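Local coordinates for protein DNA-3-methyladenine glycosidase (Bacillus halodurans, PDB 2H56) that belongs to the HhH-GPD superfamily of base excision DNA repair proteins, which are mostly helical, at residues Q44-V56 against E152-V164. Sequence-based numbering, arbitrary orientation.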
loop_
_atom_site.group_PDB
_atom_site.type_symbol
_atom_site.label_atom_id
_atom_site.label_comp_id
_atom_site.label_asym_id
_atom_site.label_seq_id
_atom_site.Cartn_x
_atom_site.Cartn_y
_atom_site.Cartn_z
ATOM N N GLN A 44 -3.619 -12.023 -2.266
ATOM C CA GLN A 44 -4.365 -11.184 -3.162
ATOM C C GLN A 44 -3.932 -9.726 -3.075
ATOM O O GLN A 44 -3.312 -9.290 -2.099
ATOM C CB GLN A 44 -5.843 -11.326 -2.888
ATOM C CG GLN A 44 -6.262 -11.187 -1.440
ATOM C CD GLN A 44 -7.797 -11.256 -1.283
ATOM O OE1 GLN A 44 -8.486 -10.230 -1.264
ATOM N NE2 GLN A 44 -8.327 -12.471 -1.204
ATOM N N LEU A 45 -4.235 -8.998 -4.143
ATOM C CA LEU A 45 -3.805 -7.630 -4.307
ATOM C C LEU A 45 -4.957 -6.828 -4.832
ATOM O O LEU A 45 -5.259 -6.890 -6.013
ATOM C CB LEU A 45 -2.669 -7.569 -5.313
ATOM C CG LEU A 45 -1.967 -6.228 -5.504
ATOM C CD1 LEU A 45 -1.477 -5.673 -4.180
ATOM C CD2 LEU A 45 -0.815 -6.451 -6.453
ATOM N N PRO A 46 -5.636 -6.087 -3.953
ATOM C CA PRO A 46 -6.704 -5.219 -4.460
ATOM C C PRO A 46 -6.141 -4.079 -5.294
ATOM O O PRO A 46 -5.113 -3.512 -4.948
ATOM C CB PRO A 46 -7.377 -4.700 -3.197
ATOM C CG PRO A 46 -6.370 -4.904 -2.101
ATOM C CD PRO A 46 -5.490 -6.024 -2.489
ATOM N N THR A 47 -6.776 -3.812 -6.424
ATOM C CA THR A 47 -6.391 -2.694 -7.270
ATOM C C THR A 47 -7.563 -1.762 -7.438
ATOM O O THR A 47 -8.600 -2.133 -8.033
ATOM C CB THR A 47 -5.947 -3.140 -8.664
ATOM O OG1 THR A 47 -4.859 -4.078 -8.534
ATOM C CG2 THR A 47 -5.541 -1.888 -9.542
ATOM N N LYS A 48 -7.382 -0.550 -6.926
ATOM C CA LYS A 48 -8.353 0.510 -7.119
ATOM C C LYS A 48 -8.310 0.976 -8.573
ATOM O O LYS A 48 -7.276 1.381 -9.075
ATOM C CB LYS A 48 -8.054 1.669 -6.175
ATOM C CG LYS A 48 -8.157 1.313 -4.664
ATOM C CD LYS A 48 -9.260 2.141 -3.937
ATOM C CE LYS A 48 -9.092 2.189 -2.403
ATOM N NZ LYS A 48 -10.222 2.922 -1.755
ATOM N N PRO A 49 -9.445 0.946 -9.251
ATOM C CA PRO A 49 -9.438 1.463 -10.625
ATOM C C PRO A 49 -8.827 2.872 -10.761
ATOM O O PRO A 49 -7.839 3.039 -11.474
ATOM C CB PRO A 49 -10.932 1.507 -11.004
ATOM C CG PRO A 49 -11.677 1.350 -9.709
ATOM C CD PRO A 49 -10.791 0.546 -8.814
ATOM N N ASN A 50 -9.374 3.846 -10.036
ATOM C CA ASN A 50 -9.094 5.257 -10.277
ATOM C C ASN A 50 -7.997 5.919 -9.389
ATOM O O ASN A 50 -8.222 6.240 -8.246
ATOM C CB ASN A 50 -10.405 6.009 -10.127
ATOM C CG ASN A 50 -10.307 7.406 -10.573
ATOM O OD1 ASN A 50 -9.471 8.184 -10.101
ATOM N ND2 ASN A 50 -11.153 7.754 -11.497
ATOM N N PRO A 51 -6.824 6.175 -9.948
ATOM C CA PRO A 51 -5.696 6.699 -9.193
ATOM C C PRO A 51 -5.974 7.979 -8.412
ATOM O O PRO A 51 -5.617 8.086 -7.240
ATOM C CB PRO A 51 -4.672 7.012 -10.273
ATOM C CG PRO A 51 -5.051 6.164 -11.405
ATOM C CD PRO A 51 -6.506 5.976 -11.370
ATOM N N PHE A 52 -6.573 8.966 -9.052
ATOM C CA PHE A 52 -6.834 10.195 -8.352
ATOM C C PHE A 52 -7.745 9.947 -7.161
ATOM O O PHE A 52 -7.521 10.469 -6.086
ATOM C CB PHE A 52 -7.477 11.206 -9.285
ATOM C CG PHE A 52 -8.122 12.344 -8.580
ATOM C CD1 PHE A 52 -7.353 13.309 -7.981
ATOM C CD2 PHE A 52 -9.515 12.441 -8.511
ATOM C CE1 PHE A 52 -7.962 14.362 -7.312
ATOM C CE2 PHE A 52 -10.130 13.502 -7.848
ATOM C CZ PHE A 52 -9.352 14.456 -7.252
ATOM N N GLN A 53 -8.780 9.146 -7.367
ATOM C CA GLN A 53 -9.727 8.806 -6.316
ATOM C C GLN A 53 -9.001 8.159 -5.142
ATOM O O GLN A 53 -9.229 8.498 -3.995
ATOM C CB GLN A 53 -10.788 7.879 -6.901
ATOM C CG GLN A 53 -11.939 7.519 -5.979
ATOM C CD GLN A 53 -11.578 6.411 -5.001
ATOM O OE1 GLN A 53 -11.013 5.379 -5.383
ATOM N NE2 GLN A 53 -11.910 6.621 -3.729
ATOM N N SER A 54 -8.103 7.241 -5.453
ATOM C CA SER A 54 -7.279 6.586 -4.444
ATOM C C SER A 54 -6.445 7.513 -3.625
ATOM O O SER A 54 -6.324 7.302 -2.434
ATOM C CB SER A 54 -6.337 5.608 -5.107
ATOM O OG SER A 54 -7.120 4.587 -5.642
ATOM N N LEU A 55 -5.830 8.510 -4.248
ATOM C CA LEU A 55 -4.986 9.424 -3.480
ATOM C C LEU A 55 -5.845 10.208 -2.484
ATOM O O LEU A 55 -5.473 10.393 -1.326
ATOM C CB LEU A 55 -4.227 10.383 -4.395
ATOM C CG LEU A 55 -2.898 9.898 -4.953
ATOM C CD1 LEU A 55 -2.333 10.874 -5.977
ATOM C CD2 LEU A 55 -1.939 9.723 -3.774
ATOM N N VAL A 56 -7.006 10.663 -2.937
ATOM C CA VAL A 56 -7.874 11.437 -2.086
ATOM C C VAL A 56 -8.351 10.578 -0.913
ATOM O O VAL A 56 -8.245 10.972 0.236
ATOM C CB VAL A 56 -9.058 11.994 -2.882
ATOM C CG1 VAL A 56 -10.024 12.686 -1.951
ATOM C CG2 VAL A 56 -8.541 12.931 -3.962
ATOM N N GLU A 152 4.399 4.474 -1.271
ATOM C CA GLU A 152 4.666 3.072 -1.486
ATOM C C GLU A 152 3.379 2.248 -1.461
ATOM O O GLU A 152 3.137 1.468 -2.389
ATOM C CB GLU A 152 5.709 2.557 -0.508
ATOM C CG GLU A 152 7.108 2.969 -0.940
ATOM C CD GLU A 152 8.162 2.829 0.152
ATOM O OE1 GLU A 152 7.794 2.848 1.372
ATOM O OE2 GLU A 152 9.370 2.715 -0.236
HETATM N N MSE A 153 2.535 2.475 -0.451
HETATM C CA MSE A 153 1.238 1.771 -0.359
HETATM C C MSE A 153 0.341 2.060 -1.565
HETATM O O MSE A 153 -0.403 1.147 -2.061
HETATM C CB MSE A 153 0.480 2.165 0.895
HETATM C CG MSE A 153 1.208 1.890 2.138
HETATM SE SE MSE A 153 1.447 0.001 2.403
HETATM C CE MSE A 153 -0.446 -0.466 3.025
ATOM N N PHE A 154 0.432 3.308 -2.031
ATOM C CA PHE A 154 -0.295 3.728 -3.208
ATOM C C PHE A 154 0.169 2.987 -4.435
ATOM O O PHE A 154 -0.667 2.597 -5.256
ATOM C CB PHE A 154 -0.129 5.222 -3.449
ATOM C CG PHE A 154 -0.871 5.721 -4.642
ATOM C CD1 PHE A 154 -2.258 5.922 -4.581
ATOM C CD2 PHE A 154 -0.198 6.008 -5.821
ATOM C CE1 PHE A 154 -2.965 6.364 -5.701
ATOM C CE2 PHE A 154 -0.897 6.466 -6.939
ATOM C CZ PHE A 154 -2.279 6.642 -6.879
HETATM N N MSE A 155 1.482 2.788 -4.577
HETATM C CA MSE A 155 2.000 2.125 -5.747
HETATM C C MSE A 155 1.510 0.675 -5.751
HETATM O O MSE A 155 1.431 0.022 -6.816
HETATM C CB MSE A 155 3.535 2.108 -5.762
HETATM C CG MSE A 155 4.223 3.436 -5.904
HETATM SE SE MSE A 155 6.137 3.268 -6.271
HETATM C CE MSE A 155 6.046 2.102 -7.871
HETATM N N MSE A 156 1.252 0.120 -4.570
HETATM C CA MSE A 156 0.993 -1.309 -4.543
HETATM C C MSE A 156 -0.491 -1.502 -4.785
HETATM O O MSE A 156 -0.888 -2.119 -5.752
HETATM C CB MSE A 156 1.405 -1.954 -3.219
HETATM C CG MSE A 156 2.922 -2.093 -2.973
HETATM SE SE MSE A 156 3.120 -2.864 -1.203
HETATM C CE MSE A 156 5.095 -3.048 -0.782
ATOM N N PHE A 157 -1.275 -0.908 -3.902
ATOM C CA PHE A 157 -2.683 -1.183 -3.752
ATOM C C PHE A 157 -3.542 -0.321 -4.657
ATOM O O PHE A 157 -4.768 -0.411 -4.621
ATOM C CB PHE A 157 -3.077 -0.931 -2.294
ATOM C CG PHE A 157 -2.534 -1.936 -1.374
ATOM C CD1 PHE A 157 -2.982 -3.238 -1.434
ATOM C CD2 PHE A 157 -1.548 -1.613 -0.473
ATOM C CE1 PHE A 157 -2.476 -4.218 -0.580
ATOM C CE2 PHE A 157 -1.022 -2.574 0.378
ATOM C CZ PHE A 157 -1.492 -3.888 0.325
ATOM N N SER A 158 -2.923 0.512 -5.475
ATOM C CA SER A 158 -3.695 1.344 -6.357
ATOM C C SER A 158 -3.156 1.357 -7.764
ATOM O O SER A 158 -3.942 1.242 -8.661
ATOM C CB SER A 158 -3.839 2.739 -5.770
ATOM O OG SER A 158 -3.712 3.694 -6.785
ATOM N N LEU A 159 -1.850 1.496 -7.973
ATOM C CA LEU A 159 -1.243 1.238 -9.299
ATOM C C LEU A 159 -0.874 -0.234 -9.586
ATOM O O LEU A 159 -0.331 -0.532 -10.657
ATOM C CB LEU A 159 0.052 2.013 -9.486
ATOM C CG LEU A 159 -0.001 3.523 -9.546
ATOM C CD1 LEU A 159 -0.291 4.044 -8.170
ATOM C CD2 LEU A 159 1.354 4.023 -10.059
ATOM N N GLY A 160 -1.116 -1.143 -8.636
ATOM C CA GLY A 160 -0.822 -2.576 -8.827
ATOM C C GLY A 160 0.608 -2.929 -9.242
ATOM O O GLY A 160 0.835 -3.932 -9.956
ATOM N N ARG A 161 1.567 -2.122 -8.770
ATOM C CA ARG A 161 2.988 -2.307 -9.095
ATOM C C ARG A 161 3.603 -3.374 -8.215
ATOM O O ARG A 161 3.490 -3.313 -7.024
ATOM C CB ARG A 161 3.741 -0.997 -8.910
ATOM C CG ARG A 161 3.467 0.000 -9.987
ATOM C CD ARG A 161 4.231 -0.364 -11.250
ATOM N NE ARG A 161 5.671 -0.290 -10.995
ATOM C CZ ARG A 161 6.433 0.783 -11.213
ATOM N NH1 ARG A 161 5.932 1.897 -11.746
ATOM N NH2 ARG A 161 7.723 0.728 -10.915
ATOM N N LEU A 162 4.268 -4.352 -8.803
ATOM C CA LEU A 162 4.740 -5.508 -8.031
ATOM C C LEU A 162 6.190 -5.377 -7.499
ATOM O O LEU A 162 6.680 -6.262 -6.797
ATOM C CB LEU A 162 4.577 -6.777 -8.878
ATOM C CG LEU A 162 3.134 -7.068 -9.327
ATOM C CD1 LEU A 162 3.028 -8.394 -9.988
ATOM C CD2 LEU A 162 2.175 -7.029 -8.127
ATOM N N ASP A 163 6.852 -4.261 -7.788
ATOM C CA ASP A 163 8.283 -4.079 -7.475
ATOM C C ASP A 163 8.540 -3.006 -6.373
ATOM O O ASP A 163 9.402 -2.134 -6.504
ATOM C CB ASP A 163 9.011 -3.701 -8.757
ATOM C CG ASP A 163 8.485 -2.390 -9.390
ATOM O OD1 ASP A 163 7.345 -1.943 -9.110
ATOM O OD2 ASP A 163 9.246 -1.802 -10.175
ATOM N N VAL A 164 7.776 -3.108 -5.295
ATOM C CA VAL A 164 7.759 -2.141 -4.209
ATOM C C VAL A 164 8.060 -2.893 -2.901
ATOM O O VAL A 164 7.526 -3.962 -2.655
ATOM C CB VAL A 164 6.348 -1.492 -4.133
ATOM C CG1 VAL A 164 6.237 -0.486 -2.965
ATOM C CG2 VAL A 164 5.966 -0.832 -5.486
#
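Lys48 and Ser158 bring their CA atoms within 4.8 Å where the 44-56 chain runs over the C-terminal end of helix 148-157, and the axes of segments 51-56 and 152-157 lie 10.9 Å apart, their N-to-C directions at 140°, nearer antiparallel than parallel. A weak bond, Lys48 N to Phe157 O at 3.5 Å, links the loop to the last turn of the helix. Phe154 reaches the other helix with CG anti to its backbone N (chi1 -179°). Leu55 sits over one face of its ring, CG 4.0 Å from the centroid in a CH-pi contact, while Ser54 CB and Pro51 O meet the ring edge at CE1. Ser158 OG lies on the opposite side of the ring, offset toward its rim, and 3.7 Å from Ser54 CB. Back toward the strand, Pro46 and Phe157 lie side by side, CG of the proline 3.8 Å from CD1 of the ring. Leu45 splits its methyls: CD1 goes to Phe157, and CD2 packs 3.5 Å from Leu162 CD2. Asn50 caps helix 51-61, its OD1 accepting from Gln53 N. This structural packing sets strand 43-46 and the start of helix 51-61 against the end of helix 148-157 and its following loop; strand 13-16 pairs with 43-46, Leu140 of helix 133-141 touches Phe154, and helix 202-219 packs against Met156.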